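Local coordinates for capsid protein VP1 (Human polyomavirus 12, PDB 6Y5Z), which probably forms the outer shell of the virus, five copies joining into pentamers that build a T=7 icosahedral capsid, at residues D[40-45]-D[247-252]; D[62-67]-D[150-155]; D[74-79]-D[83-88]; D[103-108]-D[114-119]; D[189-192]-D[198-201]. One frame throughout, in Å; residues are numbered along the deposited sequence.

Contact 1 of 5, residues D[40-45]-D[247-252]; sequences YGFSEQ and GWFTAG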
# COMPACT_ATOMS: atom_id res chain seq x y z
N TYR D 40 4.79 32.27 -6.62
CA TYR D 40 4.52 31.96 -5.19
C TYR D 40 3.96 30.54 -5.03
O TYR D 40 3.10 30.15 -5.86
CB TYR D 40 3.49 32.93 -4.64
CG TYR D 40 3.21 32.87 -3.16
CD1 TYR D 40 4.22 32.80 -2.22
CD2 TYR D 40 1.90 32.99 -2.71
CE1 TYR D 40 3.96 32.81 -0.86
CE2 TYR D 40 1.63 33.00 -1.34
CZ TYR D 40 2.65 32.91 -0.42
OH TYR D 40 2.35 32.96 0.92
N GLY D 41 4.50 29.77 -4.09
CA GLY D 41 4.11 28.36 -3.89
C GLY D 41 4.99 27.39 -4.64
O GLY D 41 4.73 26.17 -4.57
N PHE D 42 5.98 27.90 -5.35
CA PHE D 42 6.98 27.12 -6.10
C PHE D 42 8.38 27.59 -5.70
O PHE D 42 8.55 28.62 -5.06
CB PHE D 42 6.81 27.31 -7.61
CG PHE D 42 5.50 26.89 -8.23
CD1 PHE D 42 4.35 27.65 -8.08
CD2 PHE D 42 5.43 25.76 -9.04
CE1 PHE D 42 3.17 27.26 -8.70
CE2 PHE D 42 4.26 25.39 -9.67
CZ PHE D 42 3.12 26.15 -9.51
N SER D 43 9.38 26.81 -6.08
CA SER D 43 10.78 27.26 -6.05
C SER D 43 11.08 28.00 -7.35
O SER D 43 10.36 27.85 -8.37
CB SER D 43 11.76 26.10 -5.83
OG SER D 43 11.91 25.35 -7.04
N GLU D 44 12.20 28.71 -7.34
CA GLU D 44 12.87 29.14 -8.58
C GLU D 44 13.37 27.89 -9.32
O GLU D 44 13.47 26.80 -8.70
CB GLU D 44 13.96 30.14 -8.21
CG GLU D 44 14.93 30.44 -9.33
N GLN D 45 13.63 28.01 -10.62
CA GLN D 45 14.12 26.88 -11.44
C GLN D 45 15.39 26.32 -10.80
O GLN D 45 16.31 27.12 -10.46
CB GLN D 45 14.34 27.30 -12.89
CG GLN D 45 13.02 27.60 -13.58
CD GLN D 45 13.16 27.90 -15.04
OE1 GLN D 45 12.22 27.70 -15.81
NE2 GLN D 45 14.33 28.39 -15.43
N GLY D 247 6.26 17.57 -5.21
CA GLY D 247 7.08 17.11 -6.33
C GLY D 247 7.59 18.29 -7.11
O GLY D 247 7.65 19.41 -6.54
N TRP D 248 7.90 18.05 -8.38
CA TRP D 248 8.42 19.10 -9.29
C TRP D 248 7.44 19.37 -10.42
O TRP D 248 6.89 18.43 -11.02
CB TRP D 248 9.81 18.74 -9.83
CG TRP D 248 10.83 18.64 -8.74
CD1 TRP D 248 11.37 19.66 -8.01
CD2 TRP D 248 11.42 17.44 -8.25
NE1 TRP D 248 12.26 19.16 -7.09
CE2 TRP D 248 12.29 17.80 -7.20
CE3 TRP D 248 11.28 16.08 -8.59
CZ2 TRP D 248 13.01 16.85 -6.48
CZ3 TRP D 248 12.00 15.15 -7.88
CH2 TRP D 248 12.85 15.53 -6.85
N PHE D 249 7.32 20.65 -10.73
CA PHE D 249 6.58 21.19 -11.89
C PHE D 249 7.57 21.43 -13.02
O PHE D 249 8.67 21.94 -12.74
CB PHE D 249 5.90 22.49 -11.47
CG PHE D 249 5.10 23.19 -12.54
CD1 PHE D 249 5.67 24.17 -13.33
CD2 PHE D 249 3.75 22.90 -12.73
CE1 PHE D 249 4.95 24.81 -14.31
CE2 PHE D 249 3.02 23.56 -13.70
CZ PHE D 249 3.62 24.51 -14.50
N THR D 250 7.21 21.10 -14.26
CA THR D 250 8.03 21.48 -15.43
C THR D 250 7.21 22.34 -16.38
O THR D 250 6.25 21.85 -17.00
CB THR D 250 8.59 20.25 -16.16
OG1 THR D 250 9.19 19.36 -15.22
CG2 THR D 250 9.62 20.63 -17.20
N ALA D 251 7.61 23.60 -16.52
CA ALA D 251 6.98 24.56 -17.44
C ALA D 251 7.33 24.21 -18.88
O ALA D 251 8.43 23.65 -19.14
CB ALA D 251 7.44 25.97 -17.12
N GLY D 252 6.48 24.63 -19.81
CA GLY D 252 6.68 24.33 -21.24
C GLY D 252 7.80 25.15 -21.88
O GLY D 252 8.10 24.89 -23.05

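Contact 2 of 5, residues D[62-67]-D[150-155]; sequences MPYYSC and EGLIVP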
# COMPACT_ATOMS: atom_id res chain seq x y z
N MET D 62 15.37 26.21 -3.07
CA MET D 62 15.25 25.15 -2.03
C MET D 62 13.98 25.35 -1.22
O MET D 62 13.60 26.48 -0.92
CB MET D 62 16.41 25.18 -1.04
CG MET D 62 17.75 24.89 -1.67
SD MET D 62 19.10 25.01 -0.50
CE MET D 62 19.27 26.80 -0.36
N PRO D 63 13.26 24.27 -0.86
CA PRO D 63 12.14 24.38 0.07
C PRO D 63 12.56 24.49 1.53
O PRO D 63 13.62 24.00 1.92
CB PRO D 63 11.35 23.08 -0.16
CG PRO D 63 12.42 22.10 -0.63
CD PRO D 63 13.34 22.95 -1.49
N TYR D 64 11.70 25.14 2.30
CA TYR D 64 11.93 25.49 3.72
C TYR D 64 10.79 24.94 4.56
O TYR D 64 9.68 24.75 4.06
CB TYR D 64 12.00 27.01 3.91
CG TYR D 64 13.12 27.64 3.15
CD1 TYR D 64 14.39 27.73 3.71
CD2 TYR D 64 12.96 28.06 1.84
CE1 TYR D 64 15.44 28.26 3.00
CE2 TYR D 64 14.02 28.58 1.12
CZ TYR D 64 15.28 28.65 1.70
OH TYR D 64 16.36 29.11 1.01
N TYR D 65 11.02 24.84 5.86
CA TYR D 65 9.95 24.63 6.85
C TYR D 65 9.11 25.91 6.96
O TYR D 65 9.67 27.01 6.96
CB TYR D 65 10.51 24.22 8.21
CG TYR D 65 11.06 22.82 8.25
CD1 TYR D 65 10.21 21.72 8.27
CD2 TYR D 65 12.41 22.56 8.20
CE1 TYR D 65 10.69 20.43 8.24
CE2 TYR D 65 12.91 21.27 8.19
CZ TYR D 65 12.05 20.19 8.22
OH TYR D 65 12.54 18.92 8.23
N SER D 66 7.79 25.74 7.04
CA SER D 66 6.83 26.77 7.49
C SER D 66 6.68 26.68 9.00
O SER D 66 6.71 25.57 9.57
CB SER D 66 5.52 26.57 6.79
OG SER D 66 5.67 26.74 5.39
N CYS D 67 6.45 27.81 9.67
CA CYS D 67 6.13 27.80 11.12
C CYS D 67 5.40 29.07 11.53
O CYS D 67 5.54 30.09 10.86
CB CYS D 67 7.34 27.56 12.01
SG CYS D 67 8.62 28.83 11.84
N GLU D 150 23.72 33.44 2.18
CA GLU D 150 23.53 34.29 3.39
C GLU D 150 22.03 34.43 3.67
O GLU D 150 21.22 34.36 2.72
CB GLU D 150 24.15 35.68 3.19
N GLY D 151 21.69 34.58 4.95
CA GLY D 151 20.34 34.92 5.44
C GLY D 151 19.48 33.70 5.70
O GLY D 151 18.24 33.89 5.83
N LEU D 152 20.08 32.52 5.71
CA LEU D 152 19.39 31.25 6.10
C LEU D 152 19.91 30.80 7.45
O LEU D 152 20.98 31.28 7.88
CB LEU D 152 19.63 30.16 5.06
CG LEU D 152 19.17 30.48 3.64
CD1 LEU D 152 19.35 29.26 2.75
CD2 LEU D 152 17.72 30.94 3.61
N ILE D 153 19.22 29.88 8.11
CA ILE D 153 19.78 29.17 9.28
C ILE D 153 20.04 27.74 8.82
O ILE D 153 19.06 27.04 8.43
CB ILE D 153 18.88 29.22 10.52
CG1 ILE D 153 18.39 30.63 10.88
CG2 ILE D 153 19.60 28.56 11.68
CD1 ILE D 153 19.50 31.64 11.07
N VAL D 154 21.31 27.34 8.83
CA VAL D 154 21.80 26.01 8.40
C VAL D 154 22.75 25.51 9.47
O VAL D 154 23.10 26.28 10.38
CB VAL D 154 22.46 26.09 7.01
CG1 VAL D 154 21.44 26.39 5.93
CG2 VAL D 154 23.58 27.12 6.97
N PRO D 155 23.17 24.23 9.46
CA PRO D 155 24.07 23.71 10.49
C PRO D 155 25.31 24.58 10.75
O PRO D 155 25.71 24.71 11.90
CB PRO D 155 24.39 22.31 9.98
CG PRO D 155 23.08 21.91 9.33
CD PRO D 155 22.69 23.16 8.57

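Contact 3 of 5, residues D[74-79]-D[83-88]; sequences LLNEDM and TLLMWE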
# COMPACT_ATOMS: atom_id res chain seq x y z
N LEU D 74 -4.75 34.50 27.64
CA LEU D 74 -3.91 34.60 28.85
C LEU D 74 -4.58 33.81 29.98
O LEU D 74 -5.82 33.92 30.13
CB LEU D 74 -3.75 36.08 29.18
CG LEU D 74 -3.05 36.43 30.49
CD1 LEU D 74 -1.60 35.96 30.51
CD2 LEU D 74 -3.13 37.93 30.72
N LEU D 75 -3.81 33.03 30.73
CA LEU D 75 -4.37 32.15 31.79
C LEU D 75 -3.97 32.58 33.20
O LEU D 75 -4.80 32.36 34.11
CB LEU D 75 -3.92 30.71 31.54
CG LEU D 75 -4.55 30.05 30.32
CD1 LEU D 75 -3.96 28.66 30.11
CD2 LEU D 75 -6.06 29.99 30.44
N ASN D 76 -2.76 33.09 33.41
CA ASN D 76 -2.15 33.19 34.77
C ASN D 76 -1.80 34.64 35.11
O ASN D 76 -0.59 34.97 35.10
CB ASN D 76 -0.89 32.36 34.94
CG ASN D 76 -1.16 30.88 34.71
OD1 ASN D 76 -2.03 30.29 35.35
ND2 ASN D 76 -0.45 30.30 33.76
N GLU D 77 -2.77 35.40 35.57
CA GLU D 77 -2.53 36.80 36.00
C GLU D 77 -1.96 36.83 37.43
O GLU D 77 -1.27 37.81 37.72
CB GLU D 77 -3.81 37.62 35.91
CG GLU D 77 -4.29 37.86 34.50
CD GLU D 77 -5.72 38.36 34.47
OE1 GLU D 77 -5.93 39.52 34.08
OE2 GLU D 77 -6.62 37.58 34.87
N ASP D 78 -2.24 35.82 38.26
CA ASP D 78 -1.82 35.75 39.69
C ASP D 78 -0.69 34.73 39.84
O ASP D 78 -0.97 33.51 39.93
CB ASP D 78 -2.99 35.39 40.59
CG ASP D 78 -2.66 35.39 42.06
OD1 ASP D 78 -1.48 35.65 42.41
OD2 ASP D 78 -3.58 35.15 42.85
N MET D 79 0.55 35.19 39.86
CA MET D 79 1.71 34.26 39.89
C MET D 79 2.07 33.87 41.33
O MET D 79 3.06 33.12 41.51
CB MET D 79 2.90 34.87 39.14
CG MET D 79 2.67 34.85 37.64
SD MET D 79 2.60 33.16 36.97
CE MET D 79 4.07 32.46 37.72
N THR D 83 -0.66 26.57 42.19
CA THR D 83 -0.93 25.88 40.90
C THR D 83 -1.27 26.93 39.85
O THR D 83 -1.93 27.91 40.20
CB THR D 83 -2.05 24.85 40.99
OG1 THR D 83 -3.30 25.53 40.93
CG2 THR D 83 -1.98 24.01 42.24
N LEU D 84 -0.80 26.71 38.63
CA LEU D 84 -1.06 27.59 37.47
C LEU D 84 -1.75 26.77 36.39
O LEU D 84 -1.89 25.55 36.57
CB LEU D 84 0.27 28.15 36.97
CG LEU D 84 0.95 29.11 37.96
CD1 LEU D 84 2.27 29.59 37.38
CD2 LEU D 84 0.04 30.28 38.29
N LEU D 85 -2.18 27.45 35.34
CA LEU D 85 -2.88 26.79 34.23
C LEU D 85 -2.03 26.92 32.98
O LEU D 85 -1.37 27.95 32.77
CB LEU D 85 -4.24 27.43 34.01
CG LEU D 85 -5.25 27.28 35.13
CD1 LEU D 85 -6.55 27.97 34.74
CD2 LEU D 85 -5.53 25.81 35.44
N MET D 86 -2.06 25.88 32.15
CA MET D 86 -1.47 25.92 30.79
C MET D 86 -2.49 25.37 29.80
O MET D 86 -3.22 24.43 30.16
CB MET D 86 -0.20 25.08 30.73
CG MET D 86 0.90 25.57 31.66
SD MET D 86 2.44 24.65 31.51
CE MET D 86 3.06 25.37 29.98
N TRP D 87 -2.53 25.93 28.59
CA TRP D 87 -3.27 25.32 27.46
C TRP D 87 -2.56 24.02 27.07
O TRP D 87 -1.34 24.02 26.84
CB TRP D 87 -3.38 26.28 26.29
CG TRP D 87 -4.32 27.41 26.55
CD1 TRP D 87 -3.99 28.73 26.67
CD2 TRP D 87 -5.75 27.33 26.70
NE1 TRP D 87 -5.12 29.48 26.87
CE2 TRP D 87 -6.21 28.65 26.91
CE3 TRP D 87 -6.68 26.29 26.72
CZ2 TRP D 87 -7.56 28.95 27.10
CZ3 TRP D 87 -8.02 26.59 26.87
CH2 TRP D 87 -8.45 27.90 27.08
N GLU D 88 -3.32 22.94 27.00
CA GLU D 88 -2.82 21.60 26.61
C GLU D 88 -3.46 21.25 25.27
O GLU D 88 -4.72 21.27 25.17
CB GLU D 88 -3.21 20.62 27.70
CG GLU D 88 -2.89 19.18 27.37
CD GLU D 88 -3.48 18.18 28.33
OE1 GLU D 88 -4.24 18.58 29.23
OE2 GLU D 88 -3.19 16.98 28.15

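Contact 4 of 5, residues D[103-108]-D[114-119]; sequences MNVHDY and NGVGHP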
# COMPACT_ATOMS: atom_id res chain seq x y z
N MET D 103 -4.73 18.73 -11.01
CA MET D 103 -5.58 18.21 -12.11
C MET D 103 -5.67 19.24 -13.24
O MET D 103 -6.32 18.95 -14.24
CB MET D 103 -6.97 17.83 -11.60
CG MET D 103 -6.97 16.85 -10.43
SD MET D 103 -6.29 15.19 -10.80
CE MET D 103 -7.48 14.63 -12.01
N ASN D 104 -4.97 20.37 -13.11
CA ASN D 104 -4.79 21.32 -14.23
C ASN D 104 -3.67 20.79 -15.15
O ASN D 104 -2.50 20.89 -14.75
CB ASN D 104 -4.47 22.71 -13.69
CG ASN D 104 -4.17 23.72 -14.76
OD1 ASN D 104 -3.94 23.39 -15.93
ND2 ASN D 104 -4.22 25.00 -14.37
N VAL D 105 -4.02 20.28 -16.33
CA VAL D 105 -3.02 19.77 -17.30
C VAL D 105 -3.16 20.54 -18.63
O VAL D 105 -2.74 20.02 -19.68
CB VAL D 105 -3.17 18.24 -17.46
CG1 VAL D 105 -2.76 17.54 -16.16
CG2 VAL D 105 -4.55 17.81 -17.91
N HIS D 106 -3.72 21.76 -18.56
CA HIS D 106 -3.85 22.65 -19.74
C HIS D 106 -2.88 23.83 -19.62
O HIS D 106 -2.80 24.60 -20.58
CB HIS D 106 -5.30 23.11 -19.90
CG HIS D 106 -5.76 23.98 -18.78
ND1 HIS D 106 -5.37 25.28 -18.66
CD2 HIS D 106 -6.55 23.71 -17.72
CE1 HIS D 106 -5.88 25.78 -17.56
NE2 HIS D 106 -6.60 24.83 -16.96
N ASP D 107 -2.21 23.99 -18.49
CA ASP D 107 -1.24 25.10 -18.30
C ASP D 107 -0.05 24.90 -19.23
O ASP D 107 0.04 23.85 -19.91
CB ASP D 107 -0.76 25.20 -16.85
CG ASP D 107 -0.20 26.57 -16.47
OD1 ASP D 107 -0.19 27.53 -17.33
OD2 ASP D 107 0.24 26.67 -15.31
N TYR D 108 0.81 25.91 -19.29
CA TYR D 108 2.01 25.91 -20.16
C TYR D 108 3.01 24.93 -19.57
O TYR D 108 3.80 25.31 -18.69
CB TYR D 108 2.52 27.35 -20.25
CG TYR D 108 3.73 27.52 -21.11
CD1 TYR D 108 3.85 26.91 -22.34
CD2 TYR D 108 4.76 28.34 -20.67
CE1 TYR D 108 4.97 27.12 -23.13
CE2 TYR D 108 5.88 28.55 -21.46
CZ TYR D 108 5.99 27.94 -22.68
OH TYR D 108 7.11 28.16 -23.43
N ASN D 114 0.26 15.32 -28.71
CA ASN D 114 -0.89 16.22 -28.40
C ASN D 114 -1.53 15.82 -27.07
O ASN D 114 -2.68 16.19 -26.83
CB ASN D 114 -1.91 16.21 -29.53
CG ASN D 114 -1.30 16.68 -30.83
OD1 ASN D 114 -0.58 17.67 -30.82
ND2 ASN D 114 -1.54 15.95 -31.90
N GLY D 115 -0.80 15.09 -26.23
CA GLY D 115 -1.32 14.67 -24.92
C GLY D 115 -1.44 15.82 -23.93
O GLY D 115 -1.14 16.99 -24.25
N VAL D 116 -1.83 15.50 -22.71
CA VAL D 116 -2.07 16.54 -21.67
C VAL D 116 -0.72 17.08 -21.19
O VAL D 116 0.33 16.44 -21.38
CB VAL D 116 -2.91 16.00 -20.50
CG1 VAL D 116 -4.23 15.41 -20.96
CG2 VAL D 116 -2.13 15.00 -19.66
N GLY D 117 -0.75 18.23 -20.53
CA GLY D 117 0.43 18.76 -19.84
C GLY D 117 0.92 17.79 -18.78
O GLY D 117 0.09 17.25 -18.04
N HIS D 118 2.23 17.58 -18.68
CA HIS D 118 2.78 16.62 -17.69
C HIS D 118 2.61 17.22 -16.30
O HIS D 118 3.17 18.26 -15.99
CB HIS D 118 4.23 16.28 -17.98
CG HIS D 118 4.41 15.55 -19.25
ND1 HIS D 118 5.62 14.95 -19.56
CD2 HIS D 118 3.55 15.23 -20.23
CE1 HIS D 118 5.49 14.33 -20.72
NE2 HIS D 118 4.25 14.49 -21.16
N PRO D 119 1.84 16.59 -15.41
CA PRO D 119 1.60 17.19 -14.10
C PRO D 119 2.77 17.00 -13.14
O PRO D 119 3.73 16.28 -13.42
CB PRO D 119 0.34 16.47 -13.64
CG PRO D 119 0.50 15.09 -14.24
CD PRO D 119 1.11 15.33 -15.60

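Contact 5 of 5, residues D[189-192]-D[198-201]; sequences PDPS and RYFG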
# COMPACT_ATOMS: atom_id res chain seq x y z
N PRO D 189 13.37 16.94 12.14
CA PRO D 189 12.85 17.00 13.50
C PRO D 189 13.73 16.13 14.37
O PRO D 189 14.14 15.04 13.95
CB PRO D 189 11.41 16.49 13.43
CG PRO D 189 11.11 16.36 11.97
CD PRO D 189 12.39 16.42 11.18
N ASP D 190 14.10 16.64 15.55
CA ASP D 190 15.06 15.96 16.44
C ASP D 190 14.33 14.97 17.36
O ASP D 190 13.59 15.38 18.28
CB ASP D 190 15.82 17.00 17.27
CG ASP D 190 16.92 16.39 18.12
OD1 ASP D 190 17.05 15.13 18.14
OD2 ASP D 190 17.64 17.17 18.74
N PRO D 191 14.48 13.64 17.18
CA PRO D 191 13.74 12.68 17.99
C PRO D 191 14.29 12.58 19.43
O PRO D 191 13.66 11.98 20.26
CB PRO D 191 13.93 11.36 17.25
CG PRO D 191 15.26 11.52 16.58
CD PRO D 191 15.34 12.98 16.18
N SER D 192 15.46 13.15 19.68
CA SER D 192 16.11 13.14 21.01
C SER D 192 15.61 14.31 21.86
O SER D 192 15.90 14.31 23.06
CB SER D 192 17.62 13.17 20.89
OG SER D 192 18.11 14.45 20.54
N ARG D 198 4.52 17.15 19.24
CA ARG D 198 4.24 15.92 18.48
C ARG D 198 4.49 16.23 17.02
O ARG D 198 3.95 17.25 16.54
CB ARG D 198 2.80 15.44 18.67
CG ARG D 198 2.37 15.28 20.11
CD ARG D 198 3.29 14.43 20.99
NE ARG D 198 2.67 14.48 22.30
CZ ARG D 198 3.18 15.05 23.37
NH1 ARG D 198 4.42 15.52 23.38
NH2 ARG D 198 2.47 15.07 24.48
N TYR D 199 5.34 15.45 16.36
CA TYR D 199 5.55 15.63 14.91
C TYR D 199 5.27 14.33 14.17
O TYR D 199 5.39 13.26 14.80
CB TYR D 199 6.94 16.19 14.59
CG TYR D 199 8.10 15.28 14.88
CD1 TYR D 199 8.49 14.31 13.98
CD2 TYR D 199 8.78 15.37 16.08
CE1 TYR D 199 9.56 13.47 14.26
CE2 TYR D 199 9.85 14.55 16.37
CZ TYR D 199 10.23 13.57 15.47
OH TYR D 199 11.29 12.75 15.72
N PHE D 200 4.92 14.48 12.89
CA PHE D 200 4.47 13.39 12.00
C PHE D 200 4.96 13.72 10.60
O PHE D 200 4.81 14.87 10.17
CB PHE D 200 2.94 13.28 12.01
CG PHE D 200 2.30 13.27 13.38
CD1 PHE D 200 2.04 14.45 14.05
CD2 PHE D 200 1.91 12.07 13.97
CE1 PHE D 200 1.45 14.43 15.31
CE2 PHE D 200 1.27 12.06 15.20
CZ PHE D 200 1.04 13.24 15.85
N GLY D 201 5.55 12.77 9.90
CA GLY D 201 5.93 13.05 8.52
C GLY D 201 6.06 11.79 7.69
O GLY D 201 6.10 10.67 8.24

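Contact 1 of 5, residues D[40-45]-D[247-252]
Phe42 and Phe249 make the whole of the direct contact between 40-45 and the end of strand 237-250, and they meet as a T-shaped (edge-to-face) pair. The ring centroids lie 5.3 Å apart and the planes stand at 79°. A single ring corner does the touching: Phe42 CE2 comes down over one face of the Phe249 ring near its inner end, 3.7 Å from Phe249 CG, and it also reaches Phe249 CB at 3.8 Å. Phe249 CG lies beside its carbonyl carbon and opposite the backbone N (chi1 -180°), and the ring turns a face to the Phe42 edge. Around this point the packing is close, and both rings are buried. Trp39 adds a second edge-to-face partner to Phe42, while Gln166 and Gln142 of a neighbouring subunit pack against Phe42 and Phe249 respectively.

Away from the rings the two segments part. Their nearest CA atoms, those of Phe42 and Phe249, are still 8.3 Å apart, and no hydrogen bond links the backbones. Gln45, partly exposed, makes no contact with 247-252, and Thr250 and Gly252 are likewise partly open to solvent. Ser43 turns to other partners: its OG bonds Glu44 O at 2.7 Å and is also hydrogen-bonded with Phe259 N. Loop 40-45 thus lies beside the sheet, bonded to strand 257-276 and meeting strand 237-250 through one aromatic pair, a loop packed on the sheet at the subunit interface of the VP1 beta-sandwich.

Contact 2 of 5, residues D[62-67]-D[150-155]
Met62, the first residue of 62-67 to touch the other segment, reaches Leu152 with its terminal methyl. The chain is extended through chi2 and bends at chi3 (-76°), which carries CE to 4.0 Å from Leu152 CD1. The same side chain packs against His106 of a neighbouring subunit. Two residues on, Tyr64 makes the closer contact, crossing the leucine at about a right angle. The fork of Leu152 straddles the phenol oxygen, with CD1 and CD2 each 3.5 Å from Tyr64 OH, and CD2 also lies 3.6 Å from Tyr64 CE1. In this way a surface loop that follows strand 136-139 is laid by one leucine against the chain leading into strand 66-71 of the VP1 beta-sandwich. The phenol OH is not left in purely apolar surroundings, since it is hydrogen-bonded with the carbonyl oxygen of Lys59. Tyr65 turns to other neighbours, its hydroxyl bonding Trp187 O and Tyr125 OH and its side chain touching Pro189. Ser66 and Cys67 then enter the strand, where Ser66 bonds through its backbone with Cys242 of strand 237-250. On the other segment, Leu152 N is hydrogen-bonded to a glycerol, probably from the crystallisation liquor.

Contact 3 of 5, residues D[74-79]-D[83-88]
The backbones of 74-79 and 83-88 run in opposite directions, CA to CA 6.1 Å at Leu75-Leu85 and 6.3 Å at Asn76-Leu84, and 74-79 is not a regular strand. The Asn76 side-chain amide fills the gap by gripping both peptide groups of Leu85. Leu85 N donates to Asn76 OD1 over 2.8 Å, nearly straight at 171° and on a lone pair in the carbonyl plane. Asn76 ND2 returns a 2.7 Å bond to Leu85 O, which lies 16° out of the amide plane. With both ends engaged, the flip of the amide is settled and its rotation restrained.

On one flank, Leu75 CD1 sits over a face of the Trp87 indole as a CH-pi contact, 3.6 Å from the centroid of the five-membered ring, while CD2 of Leu75 lies further along, near CE2 and CZ2. Trp87 NE1 is hydrogen-bonded with Pro73 O, which helps to fix the indole under the leucine. On the other flank, Leu84 CB and CD2 pack against Asn76 OD1. Met79 starts out away from the strand but folds back through chi2 (-65°) and chi3, bringing its sulfur to 3.6 Å from Leu84 CD1. Toward Asp78 and Met79 the contact is exposed. It is a loop reversal between strands 66-71 and 83-96 in which an asparagine side chain imitates an antiparallel strand partner, at the exposed end of strand 83-96 in the VP1 beta-sandwich.

Contact 4 of 5, residues D[103-108]-D[114-119]
Val105 and Gly117 come unusually close, their CA atoms 4.4 Å apart, although neither segment is a strand. Gly117 N donates to Val105 O over 2.8 Å, the donor tilted 19° from the carbonyl plane. Gly117 has no side chain, and its backbone lies directly against the carbonyl of Val105.

Val105 supplies the apolar half, its two methyls serving different neighbours. CG2 presses on Val116, 3.6 Å from CB, whereas CG1, anti to the carbonyl carbon (chi1 -67°), lies alongside Pro119 with 4.1 Å to Pro119 CB. The carbonyl oxygen of Gly117 lies between these contacts, 3.4 Å from Val105 CG1.

The turn that presents Val105 is shaped by Asn104, whose OD1 accepts from His106 N at 3.1 Å to close an Asx turn; a weak bond from Asp107 N converges on the same oxygen. That oxygen also lies over the centre of the His106 imidazole, 3.1 Å above its plane. On a neighbouring subunit, Asp55 and Glu185 bond the two imidazole nitrogens, and Gln257 receives the N-H of Val116.

One backbone bond and a valine wedge therefore hold two parts of this long loop together, while much of its polar chemistry is directed across the subunit interface. Two acidic partners on one imidazole would probably favour its doubly protonated, cationic form.

Contact 5 of 5, residues D[189-192]-D[198-201]
Pro189 points its CB at the face of Tyr199, almost squarely over the ring centre as a CH-pi contact, 3.5 Å from the centroid and only 6° off the ring normal, with the rest of the proline ring tilted away from the phenol. The contact joins the small three-stranded sheet, which strand 187-189 leaves, to strand 197-204 of the VP1 beta-sandwich. Pro189 CG extends the overlap toward the CD1-CE1 side of the ring, 3.9 Å from Tyr199 CD1. CG of Tyr199 stands between the backbone N and the carbonyl carbon (chi1 67°), which sends the ring out from the strand beneath the proline.

Further along, Pro191 meets the same tyrosine at its edge: its CA is 3.3 Å and its CB 3.4 Å from Tyr199 OH. The two prolines thus hold the phenol from a face and from its far end. The hydroxyl itself is hydrogen-bonded with Glu95 of a neighbouring subunit, whose chain also pairs with Phe200 and Gly201 in an antiparallel ladder, so the sheet continues across the interface. Pro189 in turn packs on Tyr65 and Met127.

Between and beyond the prolines, an Asx turn fixes the path of 189-192. Asp190 OD2 forms a salt bridge with Lys173, while OD1 takes two donors from the same face of its carboxylate plane, Ser192 N at 3.0 Å and Ser192 OG at 2.7 Å.

Contacts 1, 2, 4 and 5 are buried, whereas contact 3 lies at the surface, untouched by other chains of the pentamer. The sheet unites most of them: contacts 1 and 2 use neighbouring strands, 237-250 and 66-71, and contacts 3 and 5 reach the same sheet. Contacts 1 and 4 meet directly, Gly252 N lying 3.0 Å from Tyr108 O, and both touch the same neighbouring subunit; contacts 2 and 5 touch where Tyr65 OH packs on Pro189 CD. The chemistry differs accordingly. Contacts 1, 2 and 5 join their segments by apolar or aromatic packing alone, but contacts 3 and 4 add hydrogen bonds. Contacts 3 and 4 are far apart, their centres about 54 Å from each other.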